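Transcriptional regulator, HTH_3 family (Vibrio cholerae, PDB 1Y9Q) probably regulates transcription by binding DNA through its helix-turn-helix domain, and holds a zinc ion and D-methionine at its cupin domain. Local coordinates at residues Gln11-Leu16 with Ala69-Asn73; Ser50-Leu56 with Phe84-Met90; His122-Glu128 with Ser158-Tyr164. One frame throughout, in Å; residues are numbered along the deposited sequence.

Contact 1 of 3, residues Gln11-Leu16 with Ala69-Asn73; sequences QIANQL and AFFAN
F70 and Q15 meet where helix 5-22 runs past the short 3-10 turn at A69-F70, burying more surface than any other residues here. The backbone of F70 lies against Q15, whose CG is 3.4 Å from F70 O. The ring of F70 points the other way, into the core: L16 CD1 comes in at the ring edge, 4.3 Å from F70 CE2, while I12 CD1 sits 4.1 Å from F70 CB. The same methyl also touches F71 CZ, so I12 rests on two phenylalanines side by side.

Q15 has CG trans to its own N (chi1 -174°), which carries the chain toward F70, and a bend at chi2 then turns the amide to A69. There NE2 gives its hydrogen to A69 O at 3.1 Å, nearly in line with the carbonyl, though bent at the hydrogen, with A69 O tilted out of the amide plane.

One helical turn back, Q11 and N73 approach from opposite directions and pair their amides through two hydrogen bonds. N73 ND2 donates to Q11 OE1 at 2.6 Å, and Q11 NE2 returns a bond to N73 OD1 at 3.1 Å. With the two planes 14° apart and both acceptors used on an in-plane lone pair, each amide fixes the flip of the other. Q11 OE1 also sits close to F70 O, acceptor facing acceptor without a bond.

L16 and F70 continue onto I59 of helix 53-63. The first helix is thus tied to the chain following helix 53-63, closing the all-helical DNA-binding domain of the HTH_3 (Cro/C1-type) family.

Contact 2 of 3, residues Ser50-Leu56 with Phe84-Met90; sequences SPTIATL and FPDDLNM
I53 is the bump here, pushing into a hollow formed by the ring of F84, D87 CB and the selenium of M90, a selenomethionine. CG1 rides over one face of the F84 ring, 4.1 Å from the centroid, a CH-pi contact. With chi2 fully extended, CD1 stays over the same face nearer the rim and also lies 4.1 Å from M90 SE. L56 brings CD2 to the edge of the same ring, 4.0 Å from F84 CE2; F8 and F67 pack on F84 as well.

Toward the surface, the T52 methyl CG2 abuts D86 CB, and S50 OG donates to D86 OD1 at 2.8 Å, on the syn side of the carboxylate.

Between the greasy and the polar halves sits D87, whose OD1 accepts from I53 N at 3.0 Å, from above the carboxylate plane. One water joins P51 O, D86 N and D87 OD1; a second links A54 N to D87 OD2. I53 also touches the bound D-methionine, so this packing forms part of the pocket wall. T52 occupies the N-cap of helix 53-63, and D87 receives the first helical N-H groups, directly and through water. The positive helix end would favour an ionised D87.

Contact 3 of 3, residues His122-Glu128 with Ser158-Tyr164; sequences HALGVIE and SDQPHGY. With ZN (zinc ion), chain B; MED (D-methionine), chain C.
H122 and V126, at the two ends of a loop carrying a type II turn from A123 to V126, both bond to the backbone of S158: H122 N donates to S158 O, and S158 N to V126 O. This is the metal site of the cupin fold, built from E128 on strand 127-134, H162 and Y164 on strand 162-166, and H122 in the loop.

S158 OG adds a second bond to V126 O at 2.8 Å, coming from above the carbonyl plane, so that oxygen is gripped twice by one residue. Farther from the metal, G125 N gives a straight bond to D159 OD2; glycine suits the positive phi at this turn position.

Inside, the zinc ion has six ligands in a roughly octahedral shell. H122 NE2 binds at 2.1 Å, opposite Y164 OH. E128 reaches in with its chain extended beyond CG, and its OE2 lies 2.0 Å from the metal, across from a carboxylate oxygen of D-methionine. H162 NE2 faces the D-methionine nitrogen, which with that oxygen chelates the zinc ion. S119 OG holds the ligand by a hydrogen bond. The close approaches among the protein atoms that bind the zinc ion come from sharing the metal and are not bonds.

The two imidazoles meet in an offset edge-to-face pair, the edge of H162 over the face of H122, with centroids 4.4 Å apart and planes at 76°. The H122 ring also meets that of W57 in the helical domain. The rotation of the H162 ring is fixed by ND1, which donates in the ring plane to Q160 O at 2.9 Å.

Contacts 1 and 2 share the helical domain and touch: F70 CE1 lies 3.3 Å from L56 O, and I12 packs on both P51 and L56. Their segments alternate along the chain, so they interlock. Contact 1 is partly buried, with side-chain amide hydrogen bonds, the outermost at exposed N73; contact 2 is more buried, mixing ring packing with a water-assisted carboxylate at a helix start. Contact 3 lies across the chain's centre in the cupin domain, where metal coordination and hydrogen bonds dominate over apolar packing. Contacts 2 and 3 do not touch, their nearest atoms being about 5 Å apart, yet D-methionine joins them, bound to zinc in contact 3 and touching I53 of contact 2.

Contact 1 of 3, residues Gln11-Leu16 with Ala69-Asn73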
# COMPACT_ATOMS: atom_id res chain seq x y z
N GLN A 11 -12.01 -23.92 -1.53
CA GLN A 11 -11.93 -23.60 -2.96
C GLN A 11 -10.58 -22.98 -3.30
O GLN A 11 -9.91 -23.40 -4.24
CB GLN A 11 -13.05 -22.64 -3.35
CG GLN A 11 -12.80 -21.94 -4.68
CD GLN A 11 -12.69 -22.89 -5.86
OE1 GLN A 11 -12.02 -22.59 -6.85
NE2 GLN A 11 -13.36 -24.04 -5.77
N ILE A 12 -10.18 -21.98 -2.53
CA ILE A 12 -8.90 -21.31 -2.76
C ILE A 12 -7.72 -22.24 -2.48
O ILE A 12 -6.75 -22.26 -3.23
CB ILE A 12 -8.76 -20.05 -1.88
CG1 ILE A 12 -9.86 -19.05 -2.23
CG2 ILE A 12 -7.39 -19.41 -2.09
CD1 ILE A 12 -9.87 -18.63 -3.69
N ALA A 13 -7.82 -22.99 -1.39
CA ALA A 13 -6.74 -23.90 -1.01
C ALA A 13 -6.44 -24.89 -2.14
O ALA A 13 -5.29 -25.02 -2.58
CB ALA A 13 -7.13 -24.66 0.26
N ASN A 14 -7.47 -25.59 -2.60
CA ASN A 14 -7.29 -26.57 -3.65
C ASN A 14 -6.82 -26.01 -4.99
O ASN A 14 -5.92 -26.57 -5.62
CB ASN A 14 -8.58 -27.38 -3.86
CG ASN A 14 -8.98 -28.18 -2.62
OD1 ASN A 14 -8.13 -28.58 -1.82
ND2 ASN A 14 -10.28 -28.41 -2.45
N GLN A 15 -7.40 -24.90 -5.44
CA GLN A 15 -6.99 -24.34 -6.73
C GLN A 15 -5.60 -23.71 -6.67
O GLN A 15 -4.84 -23.80 -7.63
CB GLN A 15 -8.01 -23.33 -7.25
CG GLN A 15 -7.72 -22.78 -8.67
CD GLN A 15 -7.60 -23.87 -9.73
OE1 GLN A 15 -7.86 -25.05 -9.48
NE2 GLN A 15 -7.22 -23.48 -10.94
N LEU A 16 -5.26 -23.09 -5.54
CA LEU A 16 -3.94 -22.49 -5.40
C LEU A 16 -2.88 -23.57 -5.56
O LEU A 16 -1.88 -23.39 -6.24
CB LEU A 16 -3.77 -21.82 -4.04
CG LEU A 16 -2.32 -21.42 -3.68
CD1 LEU A 16 -1.73 -20.56 -4.79
CD2 LEU A 16 -2.30 -20.68 -2.34
N ALA A 69 -8.41 -17.17 -12.35
CA ALA A 69 -7.76 -18.48 -12.29
C ALA A 69 -8.00 -19.21 -10.97
O ALA A 69 -7.94 -20.45 -10.92
CB ALA A 69 -6.26 -18.32 -12.53
N PHE A 70 -8.28 -18.46 -9.91
CA PHE A 70 -8.53 -19.07 -8.61
C PHE A 70 -9.84 -19.86 -8.56
O PHE A 70 -10.10 -20.57 -7.59
CB PHE A 70 -8.54 -18.01 -7.51
CG PHE A 70 -7.18 -17.62 -7.03
CD1 PHE A 70 -6.70 -16.32 -7.20
CD2 PHE A 70 -6.35 -18.56 -6.41
CE1 PHE A 70 -5.42 -15.96 -6.76
CE2 PHE A 70 -5.08 -18.21 -5.97
CZ PHE A 70 -4.61 -16.91 -6.14
N PHE A 71 -10.64 -19.74 -9.62
CA PHE A 71 -11.93 -20.43 -9.69
C PHE A 71 -12.08 -21.28 -10.95
O PHE A 71 -13.16 -21.79 -11.24
CB PHE A 71 -13.04 -19.39 -9.61
CG PHE A 71 -12.93 -18.49 -8.41
CD1 PHE A 71 -13.57 -18.81 -7.22
CD2 PHE A 71 -12.14 -17.34 -8.47
CE1 PHE A 71 -13.43 -17.99 -6.10
CE2 PHE A 71 -11.99 -16.53 -7.35
CZ PHE A 71 -12.63 -16.85 -6.16
N ALA A 72 -10.98 -21.46 -11.68
CA ALA A 72 -10.99 -22.21 -12.93
C ALA A 72 -11.49 -23.65 -12.85
O ALA A 72 -11.91 -24.22 -13.85
CB ALA A 72 -9.59 -22.20 -13.54
N ASN A 73 -11.44 -24.24 -11.66
CA ASN A 73 -11.89 -25.62 -11.46
C ASN A 73 -13.42 -25.69 -11.43
O ASN A 73 -14.00 -26.75 -11.66
CB ASN A 73 -11.34 -26.16 -10.15
CG ASN A 73 -11.82 -25.37 -8.95
OD1 ASN A 73 -12.77 -25.77 -8.28
ND2 ASN A 73 -11.19 -24.24 -8.70

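Contact 2 of 3, residues Ser50-Leu56 with Phe84-Met90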
# COMPACT_ATOMS: atom_id res chain seq x y z
N SER A 50 -7.94 -17.82 5.93
CA SER A 50 -8.78 -17.24 4.89
C SER A 50 -8.08 -16.02 4.30
O SER A 50 -7.96 -14.99 4.96
CB SER A 50 -10.13 -16.83 5.49
OG SER A 50 -9.93 -16.04 6.66
N PRO A 51 -7.62 -16.13 3.05
CA PRO A 51 -6.93 -15.01 2.41
C PRO A 51 -7.85 -13.85 2.06
O PRO A 51 -9.03 -14.03 1.77
CB PRO A 51 -6.30 -15.65 1.18
CG PRO A 51 -7.29 -16.71 0.83
CD PRO A 51 -7.63 -17.31 2.17
N THR A 52 -7.30 -12.65 2.09
CA THR A 52 -8.07 -11.46 1.75
C THR A 52 -7.99 -11.31 0.24
O THR A 52 -7.18 -11.96 -0.42
CB THR A 52 -7.45 -10.21 2.39
OG1 THR A 52 -6.10 -10.06 1.93
CG2 THR A 52 -7.46 -10.33 3.91
N ILE A 53 -8.84 -10.45 -0.30
CA ILE A 53 -8.85 -10.20 -1.73
C ILE A 53 -7.48 -9.65 -2.13
O ILE A 53 -6.94 -9.98 -3.19
CB ILE A 53 -9.93 -9.17 -2.11
CG1 ILE A 53 -11.32 -9.79 -1.88
CG2 ILE A 53 -9.76 -8.73 -3.57
CD1 ILE A 53 -12.49 -8.86 -2.21
N ALA A 54 -6.89 -8.83 -1.26
CA ALA A 54 -5.59 -8.25 -1.55
C ALA A 54 -4.49 -9.31 -1.62
O ALA A 54 -3.59 -9.22 -2.45
CB ALA A 54 -5.24 -7.19 -0.50
N THR A 55 -4.58 -10.31 -0.75
CA THR A 55 -3.58 -11.37 -0.74
C THR A 55 -3.72 -12.22 -2.00
O THR A 55 -2.73 -12.63 -2.61
CB THR A 55 -3.71 -12.25 0.52
OG1 THR A 55 -3.40 -11.47 1.68
CG2 THR A 55 -2.75 -13.43 0.45
N LEU A 56 -4.97 -12.48 -2.39
CA LEU A 56 -5.25 -13.25 -3.60
C LEU A 56 -4.60 -12.59 -4.82
O LEU A 56 -3.97 -13.26 -5.63
CB LEU A 56 -6.76 -13.36 -3.85
CG LEU A 56 -7.51 -14.54 -3.26
CD1 LEU A 56 -7.32 -14.57 -1.76
CD2 LEU A 56 -8.98 -14.44 -3.61
N PHE A 84 -16.64 -11.94 -0.14
CA PHE A 84 -15.49 -12.69 0.36
C PHE A 84 -15.48 -12.53 1.88
O PHE A 84 -15.60 -11.42 2.40
CB PHE A 84 -14.19 -12.16 -0.26
CG PHE A 84 -14.06 -12.46 -1.73
CD1 PHE A 84 -15.02 -12.03 -2.64
CD2 PHE A 84 -12.97 -13.17 -2.21
CE1 PHE A 84 -14.91 -12.31 -4.00
CE2 PHE A 84 -12.84 -13.46 -3.57
CZ PHE A 84 -13.81 -13.03 -4.47
N PRO A 85 -15.30 -13.64 2.62
CA PRO A 85 -15.28 -13.65 4.09
C PRO A 85 -14.47 -12.58 4.83
O PRO A 85 -14.92 -12.07 5.85
CB PRO A 85 -14.82 -15.07 4.42
CG PRO A 85 -14.02 -15.46 3.22
CD PRO A 85 -14.86 -14.94 2.09
N ASP A 86 -13.29 -12.24 4.32
CA ASP A 86 -12.46 -11.24 4.99
C ASP A 86 -12.54 -9.85 4.37
O ASP A 86 -11.69 -9.00 4.63
CB ASP A 86 -11.00 -11.71 5.01
CG ASP A 86 -10.79 -12.94 5.87
OD1 ASP A 86 -11.40 -13.99 5.56
OD2 ASP A 86 -10.01 -12.87 6.84
N ASP A 87 -13.56 -9.62 3.56
CA ASP A 87 -13.74 -8.32 2.92
C ASP A 87 -15.23 -7.98 2.85
O ASP A 87 -15.80 -7.82 1.77
CB ASP A 87 -13.11 -8.34 1.52
CG ASP A 87 -11.63 -8.71 1.54
OD1 ASP A 87 -11.30 -9.91 1.39
OD2 ASP A 87 -10.79 -7.81 1.73
N LEU A 88 -15.86 -7.85 4.01
CA LEU A 88 -17.29 -7.56 4.10
C LEU A 88 -17.73 -6.19 3.57
O LEU A 88 -18.88 -6.03 3.15
CB LEU A 88 -17.75 -7.74 5.55
CG LEU A 88 -17.46 -9.11 6.17
CD1 LEU A 88 -17.90 -9.11 7.62
CD2 LEU A 88 -18.18 -10.21 5.38
N ASN A 89 -16.84 -5.20 3.59
CA ASN A 89 -17.21 -3.87 3.09
C ASN A 89 -16.87 -3.70 1.62
O ASN A 89 -16.77 -2.59 1.11
CB ASN A 89 -16.53 -2.77 3.90
CG ASN A 89 -17.14 -2.60 5.28
OD1 ASN A 89 -18.36 -2.70 5.44
ND2 ASN A 89 -16.30 -2.35 6.27
N MSE A 90 -16.68 -4.82 0.93
CA MSE A 90 -16.36 -4.80 -0.48
C MSE A 90 -16.99 -6.03 -1.12
O MSE A 90 -16.74 -7.16 -0.69
CB MSE A 90 -14.85 -4.81 -0.69
CG MSE A 90 -14.42 -4.83 -2.14
SE MSE A 90 -12.50 -4.75 -2.33
CE MSE A 90 -12.36 -3.11 -3.33
O HOH W 1 -11.89 -12.44 1.97
O HOH W 2 -8.24 -7.09 0.88

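Contact 3 of 3, residues His122-Glu128 with Ser158-Tyr164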
# COMPACT_ATOMS: atom_id res chain seq x y z
N HIS A 122 0.17 -5.24 -9.21
CA HIS A 122 -0.28 -6.42 -9.93
C HIS A 122 0.91 -6.73 -10.84
O HIS A 122 1.91 -6.02 -10.79
CB HIS A 122 -1.54 -6.13 -10.75
CG HIS A 122 -2.74 -5.80 -9.91
ND1 HIS A 122 -2.96 -6.39 -8.68
CD2 HIS A 122 -3.78 -4.97 -10.12
CE1 HIS A 122 -4.09 -5.93 -8.17
NE2 HIS A 122 -4.61 -5.07 -9.03
N ALA A 123 0.81 -7.78 -11.65
CA ALA A 123 1.92 -8.17 -12.52
C ALA A 123 2.32 -7.06 -13.48
O ALA A 123 1.52 -6.20 -13.83
CB ALA A 123 1.55 -9.43 -13.30
N LEU A 124 3.58 -7.10 -13.90
CA LEU A 124 4.13 -6.10 -14.81
C LEU A 124 3.25 -5.87 -16.04
O LEU A 124 2.83 -6.82 -16.69
CB LEU A 124 5.53 -6.52 -15.28
CG LEU A 124 6.27 -5.59 -16.24
CD1 LEU A 124 6.61 -4.28 -15.54
CD2 LEU A 124 7.54 -6.27 -16.72
N GLY A 125 2.97 -4.61 -16.33
CA GLY A 125 2.16 -4.30 -17.49
C GLY A 125 0.66 -4.41 -17.33
O GLY A 125 -0.08 -4.08 -18.26
N VAL A 126 0.18 -4.87 -16.18
CA VAL A 126 -1.27 -4.97 -16.00
C VAL A 126 -1.84 -3.56 -15.88
O VAL A 126 -1.34 -2.75 -15.11
CB VAL A 126 -1.63 -5.79 -14.74
CG1 VAL A 126 -3.14 -5.79 -14.54
CG2 VAL A 126 -1.14 -7.21 -14.91
N ILE A 127 -2.89 -3.29 -16.64
CA ILE A 127 -3.53 -1.98 -16.66
C ILE A 127 -4.98 -2.03 -16.15
O ILE A 127 -5.70 -2.99 -16.42
CB ILE A 127 -3.50 -1.42 -18.11
CG1 ILE A 127 -2.05 -1.11 -18.50
CG2 ILE A 127 -4.40 -0.19 -18.24
CD1 ILE A 127 -1.85 -0.86 -19.99
N GLU A 128 -5.39 -1.02 -15.40
CA GLU A 128 -6.76 -0.99 -14.90
C GLU A 128 -7.54 0.22 -15.38
O GLU A 128 -6.97 1.31 -15.55
CB GLU A 128 -6.79 -0.99 -13.37
CG GLU A 128 -6.51 -2.34 -12.75
CD GLU A 128 -6.71 -2.35 -11.25
OE1 GLU A 128 -7.75 -1.83 -10.79
OE2 GLU A 128 -5.84 -2.87 -10.54
N SER A 158 -1.37 -0.57 -13.14
CA SER A 158 -1.56 -1.17 -11.83
C SER A 158 -0.39 -1.97 -11.27
O SER A 158 -0.50 -2.54 -10.18
CB SER A 158 -2.81 -2.07 -11.84
OG SER A 158 -2.63 -3.20 -12.67
N ASP A 159 0.71 -2.02 -12.01
CA ASP A 159 1.89 -2.73 -11.52
C ASP A 159 2.68 -1.80 -10.60
O ASP A 159 3.89 -1.62 -10.74
CB ASP A 159 2.75 -3.23 -12.69
CG ASP A 159 3.20 -2.12 -13.63
OD1 ASP A 159 2.69 -0.98 -13.52
OD2 ASP A 159 4.05 -2.40 -14.50
N GLN A 160 1.95 -1.20 -9.67
CA GLN A 160 2.50 -0.28 -8.68
C GLN A 160 1.53 -0.27 -7.51
O GLN A 160 0.38 -0.69 -7.66
CB GLN A 160 2.61 1.13 -9.25
CG GLN A 160 1.26 1.76 -9.59
CD GLN A 160 1.38 3.22 -9.99
OE1 GLN A 160 1.91 4.03 -9.24
NE2 GLN A 160 0.88 3.55 -11.18
N PRO A 161 1.98 0.21 -6.34
CA PRO A 161 1.05 0.25 -5.21
C PRO A 161 -0.13 1.11 -5.62
O PRO A 161 0.05 2.19 -6.18
CB PRO A 161 1.89 0.91 -4.11
CG PRO A 161 3.28 0.45 -4.43
CD PRO A 161 3.33 0.63 -5.93
N HIS A 162 -1.33 0.62 -5.39
CA HIS A 162 -2.53 1.38 -5.73
C HIS A 162 -3.63 1.09 -4.74
O HIS A 162 -3.43 0.32 -3.80
CB HIS A 162 -3.00 1.07 -7.17
CG HIS A 162 -3.37 -0.36 -7.42
ND1 HIS A 162 -2.43 -1.37 -7.50
CD2 HIS A 162 -4.57 -0.95 -7.65
CE1 HIS A 162 -3.04 -2.52 -7.77
NE2 HIS A 162 -4.34 -2.28 -7.87
N GLY A 163 -4.78 1.72 -4.92
CA GLY A 163 -5.87 1.48 -3.99
C GLY A 163 -7.16 2.13 -4.41
O GLY A 163 -7.19 2.92 -5.36
N TYR A 164 -8.23 1.80 -3.70
CA TYR A 164 -9.56 2.33 -3.99
C TYR A 164 -10.22 2.69 -2.67
O TYR A 164 -10.06 1.98 -1.68
CB TYR A 164 -10.42 1.28 -4.69
CG TYR A 164 -9.65 0.42 -5.65
CD1 TYR A 164 -8.84 -0.62 -5.20
CD2 TYR A 164 -9.71 0.66 -7.02
CE1 TYR A 164 -8.11 -1.41 -6.09
CE2 TYR A 164 -8.98 -0.12 -7.92
CZ TYR A 164 -8.19 -1.15 -7.44
OH TYR A 164 -7.46 -1.90 -8.33
ZN ZN B . -6.03 -3.55 -8.61
N MED C . -7.78 -4.81 -9.16
CA MED C . -8.40 -5.36 -7.91
C MED C . -7.57 -4.99 -6.68
O MED C . -6.53 -4.32 -6.75
CB MED C . -9.85 -4.85 -7.80
CG MED C . -10.72 -5.28 -6.64
SD MED C . -11.02 -7.06 -6.88
CE MED C . -11.93 -7.09 -8.36
OXT MED C . -7.93 -5.38 -5.57